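Local coordinates for cell surface protein (Putative S-layer protein) (Clostridioides difficile R20291, PDB 5NJL), which is a cell-wall, putative S-layer protein with an extended three-domain fold that shows cell adhesion in vitro, at residues V18-R22 with I57-E61; T10-A14 with V64-G68; D145-T151 with F185-K189; E118-Y123 with L166-P170. All coordinates share one frame; numbering follows the deposited sequence. Where two conformers were deposited one is given.

In the fold
The four contacts fall into two pairs on opposite sides of the chain's centre. Contacts 1 and 2, with centres about 12 Å apart, both use helix 57-65: contact 1 lays its first turn against helix 14-25, and contact 2 ties its C-terminal end to the turn leading into helix 14-25, so that along the chain contact 1 is nested within contact 2. Contacts 3 and 4 lie about 14 Å apart between centres and touch through Lys146 with Tyr123 and Phe185 with Pro170; their segments alternate in sequence. Centres of contacts 2 and 3 are about 69 Å apart, in keeping with the extended molecule. Bound sulfates, probably from the crystallisation liquor, occur at all four.

Contact 1 (V18-R22 with I57-E61); sequences VSKVR and IDELE. With SO4 (sulfate ion), chain B.
Ile57 drives its CD1 methyl into the side of helix 18-22, where it lies 3.7 Å from Val21 CG1 and also meets the backbone at Arg22 N. This tip gets there because CG1 stands anti to the backbone N (chi1 -172°), which carries the chain outward from its own helix; Ile57 CG1 itself packs beside Arg22 CB at 3.9 Å. Leu60 adds a looser apolar layer, its CD2 methyl 4.3 Å from Val21 CG1. At Val18 the aliphatic part of Glu61 runs across the valine at about a right angle, with Glu61 CG 3.7 Å from Val18 CG1.

The charged interaction lies at the outer margin. Glu61 OE2 forms a long salt bridge of 3.5 Å with Arg22 NH1, the carboxylate and guanidinium planes turned 78° apart, so the two groups do not pair flat. A sulfate of doubtful placement lies at the guanidinium edge and probably offers the arginine a second negative partner.

Beneath, Val21 and Leu60 rest on strands 40-45 and 72-79. The axes of segments 18-22 and 57-61 run nearly antiparallel (162°), 10.2 Å apart at closest approach, an arrangement typical of two helices packed side by side on one face of a mixed beta sheet.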
# COMPACT_ATOMS: atom_id res chain seq x y z
N VAL A 18 -17.34 -7.25 -6.97
CA VAL A 18 -17.02 -8.43 -7.80
C VAL A 18 -16.45 -8.02 -9.14
O VAL A 18 -15.44 -8.57 -9.57
CB VAL A 18 -18.23 -9.37 -7.97
CG1 VAL A 18 -18.02 -10.37 -9.09
CG2 VAL A 18 -18.48 -10.06 -6.64
N SER A 19 -17.09 -7.05 -9.79
CA SER A 19 -16.61 -6.56 -11.06
C SER A 19 -15.20 -5.98 -10.99
O SER A 19 -14.36 -6.29 -11.84
CB SER A 19 -17.58 -5.55 -11.65
OG SER A 19 -18.84 -6.17 -11.79
N LYS A 20 -14.95 -5.17 -9.97
CA LYS A 20 -13.62 -4.58 -9.79
C LYS A 20 -12.56 -5.61 -9.43
O LYS A 20 -11.47 -5.60 -10.01
CB LYS A 20 -13.65 -3.47 -8.73
CG LYS A 20 -14.42 -2.23 -9.20
CD LYS A 20 -14.30 -1.08 -8.20
CE LYS A 20 -14.76 0.25 -8.80
NZ LYS A 20 -16.23 0.42 -8.67
N VAL A 21 -12.87 -6.51 -8.51
CA VAL A 21 -11.91 -7.54 -8.09
C VAL A 21 -11.62 -8.54 -9.23
O VAL A 21 -10.49 -9.02 -9.38
CB VAL A 21 -12.36 -8.25 -6.82
CG1 VAL A 21 -11.42 -9.38 -6.44
CG2 VAL A 21 -12.43 -7.26 -5.69
N ARG A 22 -12.63 -8.84 -10.04
CA ARG A 22 -12.42 -9.69 -11.21
C ARG A 22 -11.34 -9.09 -12.11
O ARG A 22 -10.40 -9.81 -12.55
CB ARG A 22 -13.72 -9.91 -12.01
CG ARG A 22 -13.55 -10.69 -13.32
CD ARG A 22 -14.80 -10.71 -14.22
NE ARG A 22 -15.93 -11.45 -13.62
CZ ARG A 22 -17.09 -10.90 -13.21
NH1 ARG A 22 -18.02 -11.67 -12.67
NH2 ARG A 22 -17.34 -9.60 -13.33
N ILE A 57 -11.78 -15.51 -8.83
CA ILE A 57 -12.91 -14.64 -8.47
C ILE A 57 -14.17 -15.41 -8.04
O ILE A 57 -14.93 -14.94 -7.19
CB ILE A 57 -13.21 -13.63 -9.62
CG1 ILE A 57 -14.24 -12.59 -9.20
CG2 ILE A 57 -13.62 -14.33 -10.91
CD1 ILE A 57 -13.81 -11.70 -8.04
N ASP A 58 -14.39 -16.60 -8.61
CA ASP A 58 -15.54 -17.42 -8.21
C ASP A 58 -15.52 -17.79 -6.74
O ASP A 58 -16.58 -17.93 -6.13
CB ASP A 58 -15.72 -18.69 -9.06
CG ASP A 58 -16.97 -19.47 -8.63
OD1 ASP A 58 -18.07 -18.90 -8.79
OD2 ASP A 58 -16.85 -20.57 -8.06
N GLU A 59 -14.34 -17.88 -6.13
CA GLU A 59 -14.30 -18.14 -4.69
C GLU A 59 -14.99 -17.03 -3.90
O GLU A 59 -15.68 -17.31 -2.91
CB GLU A 59 -12.87 -18.33 -4.19
CG GLU A 59 -12.20 -19.58 -4.73
CD GLU A 59 -10.78 -19.69 -4.21
OE1 GLU A 59 -10.61 -19.90 -3.00
OE2 GLU A 59 -9.87 -19.54 -5.03
N LEU A 60 -14.79 -15.78 -4.33
CA LEU A 60 -15.45 -14.63 -3.70
C LEU A 60 -16.94 -14.63 -4.02
O LEU A 60 -17.76 -14.42 -3.14
CB LEU A 60 -14.80 -13.31 -4.13
CG LEU A 60 -15.53 -12.04 -3.71
CD1 LEU A 60 -15.54 -11.94 -2.20
CD2 LEU A 60 -14.83 -10.84 -4.33
N GLU A 61 -17.28 -14.81 -5.29
CA GLU A 61 -18.70 -14.86 -5.69
C GLU A 61 -19.49 -15.90 -4.92
O GLU A 61 -20.59 -15.60 -4.43
CB GLU A 61 -18.86 -15.09 -7.18
CG GLU A 61 -18.39 -13.92 -8.00
CD GLU A 61 -18.32 -14.24 -9.47
OE1 GLU A 61 -17.34 -14.91 -9.94
OE2 GLU A 61 -19.24 -13.78 -10.17
S SO4 B . -18.78 -6.64 -15.37
O1 SO4 B . -18.95 -7.15 -14.01
O2 SO4 B . -19.51 -7.57 -16.28
O3 SO4 B . -19.36 -5.28 -15.47
O4 SO4 B . -17.34 -6.57 -15.74

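Contact 2 (T10-A14 with V64-G68); sequences TKKEA and VNALG. With SO4 (sulfate ion), chain H; SO4 (sulfate ion), chain J.
Lys11 NZ is gripped by carbonyls at and just after the end of helix 57-65 and by a sulfate. Lys11 NZ donates to Asn65 O at 3.0 Å, approaching from above the carbonyl plane, and to Leu67 O, also at 3.0 Å, this time in the carbonyl plane on a lone pair. A weak bond to Val64 O and a bond of 3.2 Å from Lys11 NZ to sulfate O1 add to the grip. The ammonium therefore sits where carbonyls gather at the helix end, a place whose partial negative charge probably favours a cation.

The lysine reaches it fully extended, with CG anti to the backbone N (chi1 174°) and every later torsion near 180°. On the way, Lys11 CE passes 3.3 Å from Val64 O. Underneath, Ala14 CB touches Val64 CG1 at 4.0 Å, and both side chains also meet Ile211 of strand 204-212.

The turn carrying Lys11 is held by a reciprocal pair within 10-14: Glu13 N donates to Thr10 OG1 at 3.0 Å, while Thr10 N donates to Glu13 OE1 at 3.0 Å. Thr10 OG1 accepting from Glu13 N is an ST motif, just before helix 14-25. The whole is a lysine ammonium gathered into the carbonyls of the last helical turn and the residues after it, tying the turn before helix 14-25 to the end of helix 57-65.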
# COMPACT_ATOMS: atom_id res chain seq x y z
N THR A 10 -22.98 -3.05 1.21
CA THR A 10 -24.01 -4.08 1.34
C THR A 10 -23.72 -5.24 0.39
O THR A 10 -22.94 -5.12 -0.57
CB THR A 10 -25.38 -3.52 1.00
OG1 THR A 10 -25.43 -3.14 -0.38
CG2 THR A 10 -25.71 -2.29 1.89
N LYS A 11 -24.38 -6.36 0.65
CA LYS A 11 -24.32 -7.49 -0.26
C LYS A 11 -24.78 -7.10 -1.67
O LYS A 11 -24.17 -7.53 -2.65
CB LYS A 11 -25.14 -8.66 0.30
CG LYS A 11 -25.28 -9.85 -0.64
CD LYS A 11 -25.87 -11.03 0.11
CE LYS A 11 -26.20 -12.15 -0.85
NZ LYS A 11 -26.50 -13.38 -0.11
N LYS A 12 -25.83 -6.30 -1.79
CA LYS A 12 -26.29 -5.81 -3.11
C LYS A 12 -25.21 -4.99 -3.83
O LYS A 12 -25.03 -5.11 -5.04
CB LYS A 12 -27.51 -4.88 -2.99
CG LYS A 12 -28.80 -5.44 -2.44
CD LYS A 12 -29.78 -4.27 -2.26
CE LYS A 12 -31.03 -4.64 -1.49
NZ LYS A 12 -31.93 -3.46 -1.33
N GLU A 13 -24.51 -4.14 -3.07
CA GLU A 13 -23.44 -3.30 -3.63
C GLU A 13 -22.17 -4.12 -4.00
O GLU A 13 -21.34 -3.65 -4.78
CB GLU A 13 -23.06 -2.19 -2.65
CG GLU A 13 -24.12 -1.11 -2.54
CD GLU A 13 -23.90 -0.15 -1.37
OE1 GLU A 13 -23.22 -0.48 -0.37
OE2 GLU A 13 -24.44 0.97 -1.45
N ALA A 14 -22.03 -5.31 -3.44
CA ALA A 14 -20.90 -6.20 -3.75
C ALA A 14 -20.83 -6.63 -5.23
O ALA A 14 -19.78 -7.07 -5.69
CB ALA A 14 -20.89 -7.41 -2.83
N VAL A 64 -19.95 -14.55 -1.27
CA VAL A 64 -20.89 -13.41 -1.28
C VAL A 64 -22.31 -13.92 -1.50
O VAL A 64 -23.20 -13.60 -0.71
CB VAL A 64 -20.52 -12.37 -2.36
CG1 VAL A 64 -21.62 -11.32 -2.51
CG2 VAL A 64 -19.19 -11.70 -2.02
N ASN A 65 -22.52 -14.75 -2.53
CA ASN A 65 -23.86 -15.32 -2.80
C ASN A 65 -24.46 -16.07 -1.61
O ASN A 65 -25.66 -15.99 -1.37
CB ASN A 65 -23.87 -16.23 -4.03
CG ASN A 65 -23.58 -15.48 -5.32
OD1 ASN A 65 -23.66 -14.25 -5.38
ND2 ASN A 65 -23.23 -16.23 -6.38
N ALA A 66 -23.64 -16.79 -0.85
CA ALA A 66 -24.11 -17.56 0.28
C ALA A 66 -24.19 -16.77 1.61
O ALA A 66 -24.51 -17.35 2.64
CB ALA A 66 -23.24 -18.79 0.47
N LEU A 67 -23.87 -15.48 1.59
CA LEU A 67 -23.75 -14.71 2.83
C LEU A 67 -25.14 -14.56 3.47
O LEU A 67 -26.08 -14.10 2.82
CB LEU A 67 -23.18 -13.33 2.52
CG LEU A 67 -22.81 -12.42 3.68
CD1 LEU A 67 -21.82 -13.10 4.60
CD2 LEU A 67 -22.28 -11.11 3.13
N GLY A 68 -25.25 -14.98 4.72
CA GLY A 68 -26.55 -15.01 5.42
C GLY A 68 -27.03 -13.64 5.85
O GLY A 68 -26.27 -12.65 5.81
S SO4 H . -30.16 -12.54 -0.31
O1 SO4 H . -29.54 -13.64 -1.09
O2 SO4 H . -31.63 -12.71 -0.36
O3 SO4 H . -29.81 -11.25 -0.98
O4 SO4 H . -29.70 -12.57 1.10
S SO4 J . -32.65 0.03 -0.88
O1 SO4 J . -32.67 -0.24 0.58
O2 SO4 J . -33.93 -0.39 -1.50
O3 SO4 J . -32.46 1.48 -1.09
O4 SO4 J . -31.55 -0.73 -1.52

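Contact 3 (D145-T151 with F185-K189); sequences DKTDTVT and FRVNK. With SO4 (sulfate ion), chain I.
The loop linking strands 138-145 and 152-158 is a hairpin-like connection closed by the backbone bond from Asp145 N to Thr151 O (3.0 Å), and Arg186 reaches into it from 185-189. Arg186 NH1 donates to Thr147 O at 2.7 Å, nearly straight (173°), and to Thr149 O at 2.9 Å; both oxygens lie in the guanidinium plane, but Thr149 O is approached from above its own carbonyl plane. Two bends, at chi2 and chi3, fold the arginine back so that Arg186 NE also bonds Phe185 O at 2.8 Å, which helps fix the rotation of the guanidinium. Water 1 joins Thr147 N to Arg186 NH2, the latter bond being weak.

One face of the guanidinium is covered by Asp145, whose carboxylate stacks on it with the planes 16° apart and CG over the centre. Asp145 OD2 is 3.5 Å from Arg186 NH1, well out of the guanidinium plane, so the attraction is one of charge alone. Asp145 OD1 instead accepts from Val187 N at 2.9 Å, on its syn side. OD2 takes two bonds from Thr151, through N and OG1, and Thr151 OG1 in turn accepts from Asn188 N at 3.2 Å. The buried carboxylate is thus held at both oxygens. Val187 also packs on Leu143 and Ala126 of strands 138-145 and 126-133. The arrangement is that of a hairpin-like loop whose inward-facing carbonyls are bridged by an arginine from another loop.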
# COMPACT_ATOMS: atom_id res chain seq x y z
N ASP A 145 39.53 10.46 -14.42
CA ASP A 145 40.39 9.33 -14.76
C ASP A 145 41.70 9.44 -13.92
O ASP A 145 42.20 10.54 -13.70
CB ASP A 145 40.78 9.30 -16.24
CG ASP A 145 39.58 9.31 -17.20
OD1 ASP A 145 38.76 8.37 -17.14
OD2 ASP A 145 39.52 10.23 -18.08
N LYS A 146 42.19 8.32 -13.41
CA LYS A 146 43.45 8.29 -12.64
C LYS A 146 44.69 8.48 -13.51
O LYS A 146 45.64 9.10 -13.07
CB LYS A 146 43.58 6.98 -11.88
CG LYS A 146 42.53 6.81 -10.80
CD LYS A 146 42.67 5.48 -10.08
CE LYS A 146 41.99 5.53 -8.71
NZ LYS A 146 41.82 4.15 -8.21
N THR A 147 44.67 7.97 -14.74
CA THR A 147 45.87 7.95 -15.58
C THR A 147 45.62 8.42 -17.01
O THR A 147 44.48 8.59 -17.44
CB THR A 147 46.50 6.53 -15.64
OG1 THR A 147 45.61 5.63 -16.30
CG2 THR A 147 46.85 5.99 -14.25
N ASP A 148 46.72 8.66 -17.71
CA ASP A 148 46.76 8.95 -19.14
C ASP A 148 46.13 10.29 -19.48
O ASP A 148 46.43 11.25 -18.78
CB ASP A 148 46.27 7.74 -19.93
CG ASP A 148 47.14 6.48 -19.64
OD1 ASP A 148 48.41 6.57 -19.74
OD2 ASP A 148 46.56 5.45 -19.26
N THR A 149 45.28 10.40 -20.49
CA THR A 149 44.71 11.71 -20.80
C THR A 149 43.47 11.90 -19.94
O THR A 149 42.40 11.34 -20.24
CB THR A 149 44.34 11.83 -22.29
OG1 THR A 149 45.53 11.64 -23.06
CG2 THR A 149 43.71 13.19 -22.61
N VAL A 150 43.62 12.68 -18.87
CA VAL A 150 42.65 12.72 -17.78
C VAL A 150 41.43 13.55 -18.18
O VAL A 150 41.54 14.74 -18.49
CB VAL A 150 43.30 13.25 -16.48
CG1 VAL A 150 42.26 13.55 -15.40
CG2 VAL A 150 44.33 12.27 -15.99
N THR A 151 40.27 12.89 -18.14
CA THR A 151 38.97 13.51 -18.33
C THR A 151 38.16 13.44 -17.05
O THR A 151 38.55 12.78 -16.08
CB THR A 151 38.15 12.85 -19.48
OG1 THR A 151 37.60 11.58 -19.08
CG2 THR A 151 39.00 12.68 -20.76
N PHE A 185 38.78 3.19 -22.04
CA PHE A 185 37.64 3.78 -21.30
C PHE A 185 38.04 5.13 -20.69
O PHE A 185 39.10 5.24 -20.10
CB PHE A 185 37.20 2.85 -20.19
CG PHE A 185 36.10 3.42 -19.32
CD1 PHE A 185 34.78 3.36 -19.73
CD2 PHE A 185 36.40 4.04 -18.12
CE1 PHE A 185 33.77 3.89 -18.94
CE2 PHE A 185 35.39 4.58 -17.32
CZ PHE A 185 34.07 4.49 -17.74
N ARG A 186 37.20 6.15 -20.84
CA ARG A 186 37.40 7.45 -20.20
C ARG A 186 36.08 7.83 -19.52
O ARG A 186 34.99 7.56 -20.06
CB ARG A 186 37.77 8.53 -21.22
CG ARG A 186 39.09 8.32 -21.97
CD ARG A 186 40.30 8.62 -21.10
NE ARG A 186 40.70 7.50 -20.25
CZ ARG A 186 41.67 7.54 -19.33
NH1 ARG A 186 42.39 8.63 -19.14
NH2 ARG A 186 41.94 6.45 -18.61
N VAL A 187 36.17 8.43 -18.33
CA VAL A 187 34.92 8.73 -17.58
C VAL A 187 34.01 9.73 -18.30
O VAL A 187 32.79 9.72 -18.06
CB VAL A 187 35.18 9.18 -16.13
CG1 VAL A 187 35.81 8.05 -15.33
CG2 VAL A 187 35.99 10.45 -16.05
N ASN A 188 34.57 10.60 -19.14
CA ASN A 188 33.71 11.55 -19.87
C ASN A 188 32.80 10.90 -20.91
O ASN A 188 31.96 11.58 -21.42
CB ASN A 188 34.48 12.73 -20.50
CG ASN A 188 35.36 12.32 -21.67
OD1 ASN A 188 35.71 11.16 -21.87
ND2 ASN A 188 35.75 13.33 -22.43
N LYS A 189 32.96 9.62 -21.18
CA LYS A 189 32.00 8.88 -22.00
C LYS A 189 30.76 8.33 -21.22
O LYS A 189 29.82 7.81 -21.83
CB LYS A 189 32.71 7.73 -22.71
CG LYS A 189 33.85 8.20 -23.62
CD LYS A 189 33.39 9.23 -24.66
CE LYS A 189 34.42 9.44 -25.75
NZ LYS A 189 34.08 10.64 -26.57
S SO4 I . 30.38 10.40 -27.98
O1 SO4 I . 31.11 9.11 -27.95
O2 SO4 I . 29.11 10.31 -27.22
O3 SO4 I . 30.08 10.75 -29.40
O4 SO4 I . 31.21 11.46 -27.36
O HOH W 1 42.68 5.99 -15.60

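Contact 4 (E118-Y123 with L166-P170); sequences ETNGIY and LTANP. With SO4 (sulfate ion), chain M.
Leu166 lies in the long loop between strands 152-158 and 199-200, which packs on the residues leading into helix 122-125, beside helix 101-115. Leu166 O takes a 2.8 Å bond from Ile122 N, with the donor nearly in line with the C=O, so that the Ile122 N-H finds its acceptor across the contact. The Leu166 side chain crosses Tyr123 at about a right angle, Leu166 CB lying 3.5 Å from ring atom CE2 of Tyr123. Water 2 spans the same pair, hydrogen-bonded to Tyr123 OH and to Leu166 N. Farther in, Ile111 of helix 101-115 touches both side chains.

Thr167 comes next, its CG2 methyl set at the edge of the Tyr123 ring and 3.9 Å from Glu118 OE1, while OG1 bonds Asp165. Glu118 CG lies over one face of the same ring, offset toward the rim, placed there by chi1 (-90°); Glu118 OE1 meanwhile accepts from both Asn120 N and Asn120 ND2. Thr167 O lies 3.6 Å from Gly121 CA in a CA-H...O contact. Gly121, with its positive phi, lets the two backbones come close, Gly121 CA and Thr167 CA being 4.0 Å apart. The Gly121 N-H points at sulfate O1, a bond with an angle of 177°.

Beyond Ala168 and Asn169, Pro170 closes the contact against Ile122: the CD1 methyl of Ile122 ends against the proline ring, 4.0 Å from Pro170 CG.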
# COMPACT_ATOMS: atom_id res chain seq x y z
N GLU A 118 37.96 0.87 -2.46
CA GLU A 118 37.43 0.09 -3.58
C GLU A 118 38.39 -0.08 -4.73
O GLU A 118 39.09 0.87 -5.12
CB GLU A 118 36.14 0.70 -4.15
CG GLU A 118 34.87 0.21 -3.50
CD GLU A 118 34.45 -1.19 -3.92
OE1 GLU A 118 35.02 -1.79 -4.87
OE2 GLU A 118 33.52 -1.67 -3.27
N THR A 119 38.38 -1.29 -5.30
CA THR A 119 39.17 -1.63 -6.46
C THR A 119 38.29 -2.17 -7.59
O THR A 119 38.82 -2.74 -8.53
CB THR A 119 40.24 -2.70 -6.11
OG1 THR A 119 39.60 -3.91 -5.68
CG2 THR A 119 41.15 -2.21 -5.00
N ASN A 120 36.97 -2.00 -7.51
CA ASN A 120 36.05 -2.53 -8.52
C ASN A 120 35.36 -1.45 -9.34
O ASN A 120 35.10 -0.36 -8.83
CB ASN A 120 34.98 -3.40 -7.86
CG ASN A 120 35.56 -4.69 -7.31
OD1 ASN A 120 36.05 -5.54 -8.05
ND2 ASN A 120 35.52 -4.83 -6.00
N GLY A 121 35.00 -1.79 -10.57
CA GLY A 121 34.26 -0.93 -11.47
C GLY A 121 34.93 0.43 -11.63
O GLY A 121 36.15 0.51 -11.81
N ILE A 122 34.14 1.49 -11.46
CA ILE A 122 34.61 2.85 -11.69
C ILE A 122 35.72 3.23 -10.70
O ILE A 122 36.69 3.88 -11.07
CB ILE A 122 33.44 3.86 -11.70
CG1 ILE A 122 32.53 3.57 -12.89
CG2 ILE A 122 33.96 5.30 -11.77
CD1 ILE A 122 31.23 4.34 -12.90
N TYR A 123 35.60 2.76 -9.45
CA TYR A 123 36.59 3.07 -8.43
C TYR A 123 38.03 2.67 -8.79
O TYR A 123 38.97 3.32 -8.33
CB TYR A 123 36.25 2.42 -7.11
CG TYR A 123 34.96 2.86 -6.46
CD1 TYR A 123 34.89 4.08 -5.77
CD2 TYR A 123 33.85 2.03 -6.45
CE1 TYR A 123 33.73 4.46 -5.14
CE2 TYR A 123 32.67 2.40 -5.81
CZ TYR A 123 32.61 3.61 -5.16
OH TYR A 123 31.45 3.99 -4.52
N LEU A 166 28.64 2.46 -8.28
CA LEU A 166 29.86 2.79 -9.03
C LEU A 166 30.73 1.56 -9.33
O LEU A 166 31.68 1.66 -10.11
CB LEU A 166 30.67 3.86 -8.31
CG LEU A 166 29.94 5.18 -8.07
CD1 LEU A 166 30.83 6.16 -7.32
CD2 LEU A 166 29.47 5.78 -9.37
N THR A 167 30.41 0.39 -8.73
CA THR A 167 31.04 -0.87 -9.12
C THR A 167 30.40 -1.49 -10.37
O THR A 167 31.01 -2.34 -11.00
CB THR A 167 31.05 -1.93 -7.99
OG1 THR A 167 29.72 -2.40 -7.76
CG2 THR A 167 31.59 -1.34 -6.72
N ALA A 168 29.18 -1.07 -10.73
CA ALA A 168 28.51 -1.54 -11.92
C ALA A 168 28.96 -0.77 -13.18
O ALA A 168 29.42 0.37 -13.13
CB ALA A 168 27.00 -1.43 -11.76
N ASN A 169 28.74 -1.40 -14.32
CA ASN A 169 29.05 -0.82 -15.61
C ASN A 169 28.16 0.38 -15.87
O ASN A 169 26.93 0.26 -15.81
CB ASN A 169 28.82 -1.85 -16.72
CG ASN A 169 29.86 -2.95 -16.74
OD1 ASN A 169 30.74 -3.02 -15.91
ND2 ASN A 169 29.78 -3.81 -17.76
N PRO A 170 28.76 1.56 -16.14
CA PRO A 170 27.93 2.68 -16.53
C PRO A 170 27.49 2.55 -17.98
O PRO A 170 27.92 1.63 -18.68
CB PRO A 170 28.88 3.87 -16.32
CG PRO A 170 30.23 3.31 -16.65
CD PRO A 170 30.18 1.91 -16.10
S SO4 M . 36.53 -4.04 -12.61
O1 SO4 M . 35.83 -4.72 -11.50
O2 SO4 M . 37.52 -4.96 -13.22
O3 SO4 M . 35.56 -3.60 -13.65
O4 SO4 M . 37.26 -2.85 -12.11
O HOH W 2 29.13 2.53 -5.15